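Side-chain contacts in methanol--corrinoid protein co-methyltransferase (Methanosarcina barkeri, PDB 2I2X), which catalyses the transfer of the methyl group of methanol to the corrinoid bound to its partner protein MtaC, with a zinc ion in its active site: residues A[24-29]-A[281-286]; A[56-61]-A[89-94]; A[175-180]-A[227-232]; A[367-372]-A[376-381]; A[442-447]-A[452-457]. One frame throughout, in Å; residues are numbered along the deposited sequence.

Interaction 1 (A[24-29]-A[281-286]); sequences YPVKAG and GMPMTM
The aromatic side chain of Y24 lies alongside the carbonyl of G281. Its CB sits 3.8 Å from G281 O and CG a little farther from the same oxygen. CD2 makes the closest approach, 3.5 Å to G281 O and 3.8 Å to G281 C, at an oblique angle. With CG anti to the carbonyl carbon of Y24 (chi1 -57°), the ring stays on the side of the backbone N, and that N donates a 3.0 Å hydrogen bond to G281 O. G281 follows helix 273-280 with positive phi, and a side chain on it would crowd CD2. Beyond it, on the approach to strand 285-287 of the TIM barrel, P283 turns toward the other segment: its CD lies 3.6 Å from Y24 O, while its CG meets V26 CG2 at 3.7 Å, the two side chains crossing at about a right angle. One directed backbone bond thus fixes the position of Y24, and non-directional packing of V26 on P283 completes the contact.

Interaction 2 (A[56-61]-A[89-94]); sequences EKLIKE and QQMSNN
L58 on helix 55-76 faces M91 and Q90 of the short helix 89-93 and loses the most surface of the three. Its CG is anti to the backbone N (chi1 -158°), and the branch that does the touching is CD2, 3.9 Å from M91 CG and 4.2 Å from M91 SD. In M91, chi1 and the extended chi2 (162°) set CG and SD beside that one methyl, and the bend at chi3 turns the CE methyl elsewhere; the two side chains cross obliquely. Q90, one residue before M91, adds only the aliphatic start of its chain, with CG 4.3 Å from L58 CD2. W97 of helix 95-116 touches both L58 and Q90, widening the apolar patch. These helices belong to the alpha/beta barrel: one follows strand 40-43, the other strand 80-86. No hydrogen bond or charge links the two segments, and the pair is therefore held by shape and exclusion of water, with a methionine in van der Waals contact rather than a directed bond.

Interaction 3 (A[175-180]-A[227-232]); sequences AVLRND and MFIGGG
A175 O, gripped by two backbone donors, closes the turn that presents V176 and L177 to I229. R178 N reaches it at 3.0 Å and D180 N at 3.3 Å, from opposite faces of the carbonyl plane. The turn links helix 169-176 to helix 181-210 within the helical layer of the TIM barrel, and D180 stands at the N-cap of the second helix, its OD1 accepting from G183 N. Across from it, helix 220-230 carries I229 with CG1 anti to the carbonyl carbon (chi1 -58°), and the extended chi2 (176°) carries CD1 outward. V176 and I229 meet tip to tip. L177 starts off to one side but swings its CD1 to within 4.3 Å of the same I229 methyl, so a single CD1 serves both partners. The contact is wholly apolar and buried. F228, next to I229, lines the pocket of the 5-hydroxybenzimidazolylcobamide, placing the contact beside the corrinoid. Another chain of the assembly packs M99 on L177 and I138 on I229, while R178 forms a salt bridge with D103 of that chain. V176 sends CG1 between its backbone N and carbonyl carbon, and this methyl stands 3.9 Å from I229 CD1.

Interaction 4 (A[367-372]-A[376-381]); sequences AYMLAY and YRVGQS
M369 and V378 cross at about a right angle, bridging a tight corner between two successive helices, 365-368 and 372-383, in the helical region that follows the barrel. M369 CG is anti to the backbone N (chi1 -173°), and the bend at chi2 (-88°) brings SD round to V378 CG2 at 4.1 Å, while chi3 only sets CE. Behind M369 lie V244 and A248 of helix 240-259, and V378 also touches I403 of helix 389-409, so the pair fills a seam between several helices. A371 is the N-cap residue at the corner. Y372 opens the helix, and Y376 N donates a 3.0 Å hydrogen bond to Y372 O, closing the first turn of helix 372-383. Y376 CB lies 3.4 Å from the same oxygen. The two tyrosine rings part company: Y372 carries CG between its backbone N and carbonyl carbon and sends its hydroxyl to D354, whereas Y376, with CG anti to its backbone N, leads its OH to the backbone O of Y11. Farther along the helix, S381 OG donates a 2.8 Å hydrogen bond to V378 O, in the carbonyl plane and on a lone pair.

Interaction 5 (A[442-447]-A[452-457]); sequences DCLTKY and KVFKPE
F454 lies tight against the last turns of helix 436-450, where Y447 and L444 receive its ring. CD2 of F454 is 3.5 Å from Y447 C and 3.8 Å from Y447 CB, while the next ring atom, CE2, lies 3.9 Å from L444 CD2; both helix residues approach the ring obliquely. CG anti to the backbone N (chi1 175°) carries the ring inward from the chain. Here the packing is buried and continues onto V171 of helix 169-176 and onto Y186 and L191 of helix 181-210. An alanine in place of F454 is likely to leave a gap beside Y447 CB and L444 CD2 and against V171 and Y186. The outer side is looser. P456 rests its CG over one face of the F454 ring, offset toward the rim, and touches L444 CD2 at 3.8 Å; L444 and P456, both partly exposed, cross at about a right angle. At the other end of the segment, K452 and V453 are exposed and their side chains start away from the helix. Y447 turns its ring from the contact: K446 CG covers one face over its centre, and OH bonds to OD2 of D180. The arrangement is that of a C-terminal tail folded back on its terminal helix, with an aromatic side chain plugged into the groove between that helix and two barrel helices.

Overall arrangement
Interactions 2, 3 and 4 are small, buried apolar contacts between helices or their ends, interaction 4 adding a helix-turn backbone bond. Interaction 1, with three of its four touching residues buried, differs in joining loop and strand elements through a backbone bond, a proline and an exposed tyrosine; interactions 2 and 3 are nested within the chain loop it closes. Interaction 5, farthest from the chain's centre, is only partly buried and closes a tail on its helix. Helix 169-176 carries part of interaction 3 and packs on interaction 5, the two being joined through the D180-Y447 pair, while helix 240-259 borders both 3 and 4. Interaction 3 alone holds a residue of the corrinoid pocket.

Interaction 1 (A[24-29]-A[281-286])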
# COMPACT_ATOMS: atom_id res chain seq x y z
N TYR A 24 -6.16 -27.87 -15.29
CA TYR A 24 -7.61 -27.93 -15.19
C TYR A 24 -8.25 -26.57 -14.89
O TYR A 24 -8.58 -26.29 -13.74
CB TYR A 24 -8.03 -28.92 -14.10
CG TYR A 24 -7.46 -30.30 -14.34
CD1 TYR A 24 -8.00 -31.12 -15.34
CD2 TYR A 24 -6.40 -30.79 -13.56
CE1 TYR A 24 -7.50 -32.38 -15.57
CE2 TYR A 24 -5.89 -32.06 -13.77
CZ TYR A 24 -6.44 -32.84 -14.78
OH TYR A 24 -5.95 -34.08 -15.05
N PRO A 25 -8.42 -25.73 -15.93
CA PRO A 25 -8.90 -24.38 -15.64
C PRO A 25 -10.29 -24.33 -14.96
O PRO A 25 -11.00 -25.33 -14.98
CB PRO A 25 -8.87 -23.70 -17.02
CG PRO A 25 -7.81 -24.56 -17.84
CD PRO A 25 -8.14 -25.93 -17.37
N VAL A 26 -10.63 -23.20 -14.34
CA VAL A 26 -11.93 -23.01 -13.69
C VAL A 26 -12.67 -21.83 -14.35
O VAL A 26 -12.15 -20.72 -14.44
CB VAL A 26 -11.77 -22.75 -12.16
CG1 VAL A 26 -13.11 -22.42 -11.49
CG2 VAL A 26 -11.12 -23.91 -11.47
N LYS A 27 -13.87 -22.09 -14.85
CA LYS A 27 -14.73 -21.07 -15.44
C LYS A 27 -15.71 -20.60 -14.36
O LYS A 27 -16.20 -21.42 -13.61
CB LYS A 27 -15.49 -21.69 -16.61
CG LYS A 27 -14.58 -22.18 -17.76
CD LYS A 27 -15.41 -22.97 -18.76
CE LYS A 27 -15.09 -22.61 -20.18
NZ LYS A 27 -14.12 -23.49 -20.83
N ALA A 28 -15.98 -19.29 -14.26
CA ALA A 28 -16.81 -18.76 -13.15
C ALA A 28 -17.16 -17.28 -13.30
O ALA A 28 -16.52 -16.55 -14.03
CB ALA A 28 -16.14 -18.99 -11.80
N GLY A 29 -18.19 -16.85 -12.58
CA GLY A 29 -18.60 -15.46 -12.54
C GLY A 29 -18.94 -14.89 -13.89
O GLY A 29 -19.53 -15.56 -14.75
N GLY A 281 -2.86 -30.02 -10.45
CA GLY A 281 -3.00 -29.34 -11.74
C GLY A 281 -4.12 -28.32 -11.72
O GLY A 281 -4.59 -27.88 -12.77
N MET A 282 -4.53 -27.95 -10.51
CA MET A 282 -5.60 -26.99 -10.29
C MET A 282 -5.03 -25.59 -10.02
O MET A 282 -3.88 -25.49 -9.52
CB MET A 282 -6.48 -27.42 -9.13
CG MET A 282 -7.45 -28.51 -9.52
SD MET A 282 -8.18 -29.32 -8.10
CE MET A 282 -9.24 -30.51 -8.88
N PRO A 283 -5.80 -24.54 -10.35
CA PRO A 283 -5.31 -23.20 -10.18
C PRO A 283 -5.29 -22.75 -8.72
O PRO A 283 -6.10 -23.25 -7.91
CB PRO A 283 -6.30 -22.36 -11.00
CG PRO A 283 -7.55 -23.09 -10.82
CD PRO A 283 -7.14 -24.53 -10.95
N MET A 284 -4.39 -21.80 -8.39
CA MET A 284 -4.22 -21.34 -7.02
C MET A 284 -3.97 -19.83 -6.98
O MET A 284 -3.25 -19.28 -7.81
CB MET A 284 -3.04 -22.04 -6.36
CG MET A 284 -3.13 -23.55 -6.32
SD MET A 284 -4.36 -24.19 -5.14
CE MET A 284 -4.96 -25.62 -6.06
N THR A 285 -4.57 -19.15 -6.00
CA THR A 285 -4.17 -17.81 -5.67
C THR A 285 -2.95 -17.81 -4.75
O THR A 285 -2.80 -18.70 -3.90
CB THR A 285 -5.31 -17.08 -4.99
OG1 THR A 285 -6.46 -17.21 -5.82
CG2 THR A 285 -4.99 -15.62 -4.84
N MET A 286 -2.09 -16.81 -4.92
CA MET A 286 -0.94 -16.63 -4.01
C MET A 286 -0.88 -15.18 -3.53
O MET A 286 -1.63 -14.32 -4.04
CB MET A 286 0.37 -17.02 -4.69
CG MET A 286 0.36 -18.42 -5.33
SD MET A 286 0.32 -19.83 -4.19
CE MET A 286 1.96 -19.80 -3.41

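Interaction 2 (A[56-61]-A[89-94])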
# COMPACT_ATOMS: atom_id res chain seq x y z
N GLU A 56 -26.73 -2.63 7.86
CA GLU A 56 -26.87 -1.70 6.75
C GLU A 56 -25.58 -0.89 6.51
O GLU A 56 -25.21 -0.63 5.36
CB GLU A 56 -28.09 -0.79 6.96
CG GLU A 56 -29.47 -1.53 6.90
CD GLU A 56 -29.73 -2.65 8.01
OE1 GLU A 56 -29.32 -2.51 9.22
OE2 GLU A 56 -30.37 -3.67 7.65
N LYS A 57 -24.91 -0.53 7.60
CA LYS A 57 -23.62 0.14 7.54
C LYS A 57 -22.56 -0.79 6.92
O LYS A 57 -21.71 -0.34 6.17
CB LYS A 57 -23.17 0.61 8.93
CG LYS A 57 -23.76 1.94 9.39
CD LYS A 57 -23.80 2.04 10.93
CE LYS A 57 -24.02 3.48 11.39
NZ LYS A 57 -24.05 3.62 12.89
N LEU A 58 -22.64 -2.08 7.26
CA LEU A 58 -21.76 -3.10 6.71
C LEU A 58 -21.93 -3.28 5.20
O LEU A 58 -20.95 -3.23 4.45
CB LEU A 58 -22.03 -4.42 7.42
CG LEU A 58 -20.90 -5.43 7.37
CD1 LEU A 58 -19.55 -4.79 7.71
CD2 LEU A 58 -21.20 -6.59 8.30
N ILE A 59 -23.17 -3.50 4.77
CA ILE A 59 -23.54 -3.56 3.36
C ILE A 59 -23.07 -2.30 2.63
O ILE A 59 -22.53 -2.37 1.52
CB ILE A 59 -25.07 -3.72 3.20
CG1 ILE A 59 -25.49 -5.14 3.60
CG2 ILE A 59 -25.50 -3.39 1.77
CD1 ILE A 59 -27.02 -5.39 3.71
N LYS A 60 -23.24 -1.16 3.27
CA LYS A 60 -22.80 0.11 2.71
C LYS A 60 -21.28 0.17 2.48
O LYS A 60 -20.83 0.53 1.39
CB LYS A 60 -23.29 1.26 3.61
CG LYS A 60 -23.02 2.64 3.08
CD LYS A 60 -23.61 2.82 1.72
CE LYS A 60 -23.40 4.25 1.21
NZ LYS A 60 -23.97 4.38 -0.18
N GLU A 61 -20.51 -0.20 3.49
CA GLU A 61 -19.05 -0.20 3.40
C GLU A 61 -18.58 -1.09 2.23
O GLU A 61 -17.73 -0.66 1.44
CB GLU A 61 -18.44 -0.65 4.73
CG GLU A 61 -16.93 -0.62 4.79
CD GLU A 61 -16.39 0.66 5.43
OE1 GLU A 61 -16.97 1.75 5.14
OE2 GLU A 61 -15.39 0.59 6.20
N GLN A 89 -17.09 -12.04 11.47
CA GLN A 89 -17.76 -13.19 12.11
C GLN A 89 -19.28 -13.07 12.00
O GLN A 89 -19.98 -14.08 11.78
CB GLN A 89 -17.32 -13.36 13.57
CG GLN A 89 -17.63 -12.16 14.49
CD GLN A 89 -19.11 -12.10 14.96
OE1 GLN A 89 -19.84 -13.12 14.94
NE2 GLN A 89 -19.55 -10.91 15.36
N GLN A 90 -19.78 -11.84 12.12
CA GLN A 90 -21.22 -11.62 12.13
C GLN A 90 -21.88 -11.97 10.82
O GLN A 90 -23.07 -12.30 10.81
CB GLN A 90 -21.59 -10.20 12.60
CG GLN A 90 -21.02 -9.07 11.76
CD GLN A 90 -19.86 -8.34 12.44
OE1 GLN A 90 -18.84 -8.93 12.85
NE2 GLN A 90 -20.00 -7.02 12.55
N MET A 91 -21.12 -11.95 9.73
CA MET A 91 -21.65 -12.30 8.41
C MET A 91 -21.88 -13.80 8.24
O MET A 91 -22.61 -14.24 7.35
CB MET A 91 -20.72 -11.81 7.31
CG MET A 91 -20.75 -10.31 7.13
SD MET A 91 -19.34 -9.67 6.22
CE MET A 91 -19.59 -10.43 4.60
N SER A 92 -21.21 -14.57 9.09
CA SER A 92 -21.27 -16.01 8.99
C SER A 92 -22.25 -16.57 10.01
O SER A 92 -22.99 -17.49 9.71
CB SER A 92 -19.89 -16.62 9.20
OG SER A 92 -19.05 -16.33 8.12
N ASN A 93 -22.23 -15.99 11.22
CA ASN A 93 -23.15 -16.34 12.30
C ASN A 93 -24.60 -16.02 11.99
O ASN A 93 -25.50 -16.70 12.48
CB ASN A 93 -22.72 -15.70 13.62
CG ASN A 93 -21.49 -16.38 14.23
OD1 ASN A 93 -21.49 -17.59 14.45
ND2 ASN A 93 -20.44 -15.60 14.47
N ASN A 94 -24.81 -15.02 11.15
CA ASN A 94 -26.13 -14.71 10.58
C ASN A 94 -26.04 -14.88 9.08
O ASN A 94 -25.73 -13.92 8.36
CB ASN A 94 -26.54 -13.28 10.92
CG ASN A 94 -26.35 -12.95 12.39
OD1 ASN A 94 -27.15 -13.36 13.24
ND2 ASN A 94 -25.28 -12.22 12.71

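Interaction 3 (A[175-180]-A[227-232])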
# COMPACT_ATOMS: atom_id res chain seq x y z
N ALA A 175 1.53 -27.26 20.43
CA ALA A 175 2.77 -27.80 19.84
C ALA A 175 3.77 -26.75 19.32
O ALA A 175 4.98 -26.90 19.53
CB ALA A 175 2.43 -28.78 18.73
N VAL A 176 3.27 -25.70 18.65
CA VAL A 176 4.16 -24.73 18.03
C VAL A 176 4.98 -23.90 19.03
O VAL A 176 6.05 -23.41 18.70
CB VAL A 176 3.44 -23.82 16.98
CG1 VAL A 176 2.69 -22.67 17.63
CG2 VAL A 176 4.44 -23.33 15.97
N LEU A 177 4.48 -23.75 20.24
CA LEU A 177 5.24 -23.04 21.28
C LEU A 177 6.31 -23.93 21.92
O LEU A 177 7.07 -23.46 22.76
CB LEU A 177 4.29 -22.50 22.36
CG LEU A 177 3.66 -21.10 22.24
CD1 LEU A 177 3.94 -20.36 20.94
CD2 LEU A 177 2.17 -21.14 22.51
N ARG A 178 6.40 -25.20 21.51
CA ARG A 178 7.22 -26.18 22.23
C ARG A 178 8.15 -27.01 21.39
O ARG A 178 8.73 -27.97 21.89
CB ARG A 178 6.32 -27.10 23.08
CG ARG A 178 5.47 -26.31 24.07
CD ARG A 178 4.45 -27.08 24.89
NE ARG A 178 4.01 -26.18 25.98
CZ ARG A 178 3.13 -25.19 25.84
NH1 ARG A 178 2.51 -24.96 24.68
NH2 ARG A 178 2.86 -24.42 26.88
N ASN A 179 8.34 -26.65 20.12
CA ASN A 179 9.16 -27.48 19.22
C ASN A 179 8.70 -28.94 19.23
O ASN A 179 9.50 -29.87 19.08
CB ASN A 179 10.64 -27.35 19.55
CG ASN A 179 11.19 -25.93 19.26
OD1 ASN A 179 10.59 -25.15 18.51
ND2 ASN A 179 12.33 -25.60 19.86
N ASP A 180 7.40 -29.13 19.41
CA ASP A 180 6.82 -30.45 19.40
C ASP A 180 6.49 -30.80 17.94
O ASP A 180 5.36 -30.59 17.45
CB ASP A 180 5.60 -30.52 20.33
CG ASP A 180 5.02 -31.92 20.43
OD1 ASP A 180 5.49 -32.84 19.69
OD2 ASP A 180 4.08 -32.12 21.25
N MET A 227 4.53 -19.28 10.61
CA MET A 227 5.35 -18.34 9.86
C MET A 227 5.38 -16.96 10.51
O MET A 227 6.41 -16.30 10.53
CB MET A 227 4.82 -18.21 8.42
CG MET A 227 5.54 -17.15 7.58
SD MET A 227 5.05 -17.15 5.84
CE MET A 227 3.58 -16.15 5.93
N PHE A 228 4.25 -16.54 11.06
CA PHE A 228 4.17 -15.21 11.62
C PHE A 228 4.94 -15.11 12.93
O PHE A 228 5.66 -14.14 13.16
CB PHE A 228 2.72 -14.73 11.76
CG PHE A 228 2.61 -13.26 11.99
CD1 PHE A 228 2.72 -12.71 13.28
CD2 PHE A 228 2.44 -12.38 10.90
CE1 PHE A 228 2.64 -11.31 13.48
CE2 PHE A 228 2.36 -10.99 11.11
CZ PHE A 228 2.46 -10.46 12.39
N ILE A 229 4.80 -16.12 13.78
CA ILE A 229 5.65 -16.29 14.95
C ILE A 229 7.14 -16.38 14.57
O ILE A 229 7.99 -15.84 15.26
CB ILE A 229 5.28 -17.56 15.73
CG1 ILE A 229 3.81 -17.54 16.18
CG2 ILE A 229 6.21 -17.73 16.95
CD1 ILE A 229 3.39 -18.88 16.89
N GLY A 230 7.46 -17.09 13.49
CA GLY A 230 8.85 -17.15 13.00
C GLY A 230 9.37 -15.75 12.65
O GLY A 230 10.54 -15.40 12.92
N GLY A 231 8.49 -14.96 12.04
CA GLY A 231 8.73 -13.53 11.81
C GLY A 231 9.90 -13.25 10.90
O GLY A 231 10.18 -14.03 10.00
N GLY A 232 10.58 -12.15 11.13
CA GLY A 232 11.72 -11.77 10.28
C GLY A 232 12.97 -12.59 10.54
O GLY A 232 13.05 -13.34 11.50

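Interaction 4 (A[367-372]-A[376-381])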
# COMPACT_ATOMS: atom_id res chain seq x y z
N ALA A 367 11.44 -20.20 2.04
CA ALA A 367 11.30 -19.86 0.64
C ALA A 367 11.92 -20.97 -0.21
O ALA A 367 11.29 -21.45 -1.19
CB ALA A 367 11.95 -18.53 0.38
N TYR A 368 13.12 -21.40 0.19
CA TYR A 368 13.82 -22.48 -0.49
C TYR A 368 12.92 -23.68 -0.83
O TYR A 368 12.93 -24.16 -1.97
CB TYR A 368 15.02 -22.94 0.35
CG TYR A 368 15.95 -23.83 -0.44
CD1 TYR A 368 16.98 -23.27 -1.21
CD2 TYR A 368 15.78 -25.22 -0.45
CE1 TYR A 368 17.81 -24.06 -1.98
CE2 TYR A 368 16.64 -26.03 -1.22
CZ TYR A 368 17.64 -25.43 -1.98
OH TYR A 368 18.49 -26.18 -2.74
N MET A 369 12.18 -24.18 0.16
CA MET A 369 11.30 -25.33 -0.03
C MET A 369 10.15 -25.01 -0.97
O MET A 369 9.67 -25.88 -1.70
CB MET A 369 10.75 -25.79 1.33
CG MET A 369 9.94 -27.11 1.30
SD MET A 369 8.16 -26.90 0.96
CE MET A 369 7.56 -26.51 2.59
N LEU A 370 9.70 -23.77 -0.98
CA LEU A 370 8.52 -23.42 -1.73
C LEU A 370 8.83 -23.16 -3.19
O LEU A 370 7.91 -23.04 -4.01
CB LEU A 370 7.85 -22.21 -1.09
CG LEU A 370 6.52 -22.40 -0.34
CD1 LEU A 370 6.24 -23.80 -0.02
CD2 LEU A 370 6.45 -21.53 0.85
N ALA A 371 10.12 -23.08 -3.53
CA ALA A 371 10.57 -22.96 -4.93
C ALA A 371 10.01 -24.13 -5.78
O ALA A 371 10.07 -25.27 -5.38
CB ALA A 371 12.08 -22.92 -4.99
N TYR A 372 9.43 -23.81 -6.93
CA TYR A 372 8.56 -24.74 -7.63
C TYR A 372 9.23 -26.10 -7.90
O TYR A 372 8.54 -27.12 -7.89
CB TYR A 372 7.97 -24.13 -8.92
CG TYR A 372 8.98 -23.99 -10.04
CD1 TYR A 372 9.79 -22.85 -10.13
CD2 TYR A 372 9.17 -25.03 -10.98
CE1 TYR A 372 10.76 -22.75 -11.15
CE2 TYR A 372 10.14 -24.94 -11.99
CZ TYR A 372 10.93 -23.79 -12.08
OH TYR A 372 11.89 -23.69 -13.07
N TYR A 376 7.55 -29.33 -6.07
CA TYR A 376 7.17 -30.48 -6.88
C TYR A 376 7.69 -31.76 -6.21
O TYR A 376 6.98 -32.76 -6.11
CB TYR A 376 7.75 -30.35 -8.31
CG TYR A 376 7.34 -31.46 -9.24
CD1 TYR A 376 8.11 -32.64 -9.36
CD2 TYR A 376 6.16 -31.35 -9.98
CE1 TYR A 376 7.69 -33.70 -10.21
CE2 TYR A 376 5.74 -32.37 -10.84
CZ TYR A 376 6.49 -33.54 -10.96
OH TYR A 376 6.01 -34.52 -11.82
N ARG A 377 8.93 -31.71 -5.76
CA ARG A 377 9.57 -32.84 -5.10
C ARG A 377 8.78 -33.23 -3.83
O ARG A 377 8.51 -34.42 -3.60
CB ARG A 377 11.03 -32.51 -4.79
CG ARG A 377 11.81 -33.55 -4.06
CD ARG A 377 13.26 -33.12 -3.81
NE ARG A 377 13.93 -33.94 -2.79
CZ ARG A 377 15.22 -33.83 -2.44
NH1 ARG A 377 16.01 -32.92 -3.01
NH2 ARG A 377 15.73 -34.61 -1.49
N VAL A 378 8.37 -32.23 -3.04
CA VAL A 378 7.56 -32.49 -1.87
C VAL A 378 6.23 -33.07 -2.31
O VAL A 378 5.76 -34.00 -1.71
CB VAL A 378 7.34 -31.23 -1.01
CG1 VAL A 378 6.27 -31.48 0.06
CG2 VAL A 378 8.66 -30.79 -0.38
N GLY A 379 5.68 -32.53 -3.39
CA GLY A 379 4.56 -33.16 -4.10
C GLY A 379 4.73 -34.67 -4.34
O GLY A 379 3.79 -35.44 -4.05
N GLN A 380 5.89 -35.09 -4.84
CA GLN A 380 6.14 -36.51 -5.18
C GLN A 380 6.17 -37.40 -3.92
O GLN A 380 5.77 -38.57 -3.95
CB GLN A 380 7.47 -36.70 -5.94
CG GLN A 380 7.45 -36.28 -7.39
CD GLN A 380 8.85 -36.18 -8.00
OE1 GLN A 380 9.77 -35.59 -7.41
NE2 GLN A 380 9.02 -36.75 -9.19
N SER A 381 6.62 -36.81 -2.81
CA SER A 381 6.80 -37.56 -1.60
C SER A 381 5.43 -37.80 -0.97
O SER A 381 5.22 -38.78 -0.25
CB SER A 381 7.74 -36.83 -0.63
OG SER A 381 7.06 -35.79 0.04

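Interaction 5 (A[442-447]-A[452-457])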
# COMPACT_ATOMS: atom_id res chain seq x y z
N ASP A 442 -1.05 -43.12 20.02
CA ASP A 442 -0.07 -42.42 20.87
C ASP A 442 -0.46 -40.96 21.08
O ASP A 442 -0.41 -40.45 22.21
CB ASP A 442 1.35 -42.44 20.26
CG ASP A 442 2.05 -43.79 20.39
OD1 ASP A 442 1.52 -44.71 21.06
OD2 ASP A 442 3.15 -43.94 19.82
N CYS A 443 -0.87 -40.29 19.99
CA CYS A 443 -1.15 -38.86 20.04
C CYS A 443 -2.44 -38.57 20.77
O CYS A 443 -2.50 -37.62 21.59
CB CYS A 443 -1.16 -38.21 18.65
SG CYS A 443 0.43 -38.25 17.83
N LEU A 444 -3.47 -39.36 20.45
CA LEU A 444 -4.75 -39.21 21.14
C LEU A 444 -4.52 -39.12 22.65
O LEU A 444 -4.97 -38.17 23.31
CB LEU A 444 -5.69 -40.38 20.86
CG LEU A 444 -7.19 -40.12 20.70
CD1 LEU A 444 -8.03 -41.31 21.15
CD2 LEU A 444 -7.65 -38.83 21.35
N THR A 445 -3.79 -40.09 23.21
CA THR A 445 -3.65 -40.10 24.65
C THR A 445 -2.69 -39.02 25.13
O THR A 445 -2.98 -38.34 26.12
CB THR A 445 -3.37 -41.53 25.26
OG1 THR A 445 -1.99 -41.66 25.62
CG2 THR A 445 -3.80 -42.68 24.31
N LYS A 446 -1.58 -38.82 24.44
CA LYS A 446 -0.69 -37.69 24.79
C LYS A 446 -1.38 -36.30 24.81
O LYS A 446 -1.26 -35.60 25.81
CB LYS A 446 0.57 -37.69 23.91
CG LYS A 446 1.49 -36.48 24.11
CD LYS A 446 2.65 -36.55 23.09
CE LYS A 446 3.60 -35.37 23.25
NZ LYS A 446 4.47 -35.50 24.43
N TYR A 447 -2.10 -35.92 23.76
CA TYR A 447 -2.78 -34.59 23.75
C TYR A 447 -4.06 -34.48 24.60
O TYR A 447 -4.41 -33.39 25.07
CB TYR A 447 -2.90 -33.99 22.32
CG TYR A 447 -1.51 -33.94 21.74
CD1 TYR A 447 -0.56 -33.06 22.26
CD2 TYR A 447 -1.11 -34.85 20.77
CE1 TYR A 447 0.74 -33.06 21.80
CE2 TYR A 447 0.18 -34.86 20.30
CZ TYR A 447 1.11 -33.96 20.82
OH TYR A 447 2.41 -33.95 20.35
N LYS A 452 -5.79 -29.48 27.67
CA LYS A 452 -7.14 -29.65 28.24
C LYS A 452 -8.30 -29.24 27.33
O LYS A 452 -9.38 -29.80 27.46
CB LYS A 452 -7.27 -29.00 29.63
CG LYS A 452 -6.60 -29.84 30.74
CD LYS A 452 -7.32 -31.20 30.95
CE LYS A 452 -6.60 -32.13 31.92
NZ LYS A 452 -5.86 -33.20 31.19
N VAL A 453 -8.06 -28.29 26.42
CA VAL A 453 -9.09 -27.82 25.49
C VAL A 453 -9.34 -28.79 24.33
O VAL A 453 -10.29 -28.57 23.57
CB VAL A 453 -8.82 -26.38 24.92
CG1 VAL A 453 -8.94 -25.28 26.01
CG2 VAL A 453 -7.46 -26.29 24.22
N PHE A 454 -8.51 -29.83 24.19
CA PHE A 454 -8.60 -30.82 23.10
C PHE A 454 -9.81 -31.73 23.30
O PHE A 454 -9.91 -32.41 24.31
CB PHE A 454 -7.27 -31.62 23.01
CG PHE A 454 -7.28 -32.78 21.99
CD1 PHE A 454 -7.78 -32.62 20.70
CD2 PHE A 454 -6.73 -34.01 22.33
CE1 PHE A 454 -7.76 -33.68 19.79
CE2 PHE A 454 -6.71 -35.07 21.42
CZ PHE A 454 -7.23 -34.90 20.15
N LYS A 455 -10.74 -31.71 22.35
CA LYS A 455 -11.94 -32.52 22.46
C LYS A 455 -11.92 -33.51 21.32
O LYS A 455 -12.24 -33.15 20.19
CB LYS A 455 -13.22 -31.69 22.38
CG LYS A 455 -13.41 -30.66 23.50
CD LYS A 455 -13.46 -31.31 24.85
CE LYS A 455 -13.73 -30.30 25.94
NZ LYS A 455 -13.04 -30.67 27.23
N PRO A 456 -11.55 -34.76 21.61
CA PRO A 456 -11.45 -35.79 20.57
C PRO A 456 -12.73 -35.98 19.74
O PRO A 456 -12.67 -36.39 18.57
CB PRO A 456 -11.09 -37.05 21.37
CG PRO A 456 -10.35 -36.51 22.56
CD PRO A 456 -11.13 -35.28 22.93
N GLU A 457 -13.88 -35.66 20.31
CA GLU A 457 -15.10 -35.83 19.52
C GLU A 457 -15.18 -34.87 18.31
O GLU A 457 -15.88 -35.16 17.34
CB GLU A 457 -16.36 -35.78 20.39
CG GLU A 457 -16.70 -34.43 21.02
CD GLU A 457 -16.08 -34.21 22.41
OE1 GLU A 457 -15.04 -34.85 22.76
OE2 GLU A 457 -16.63 -33.34 23.15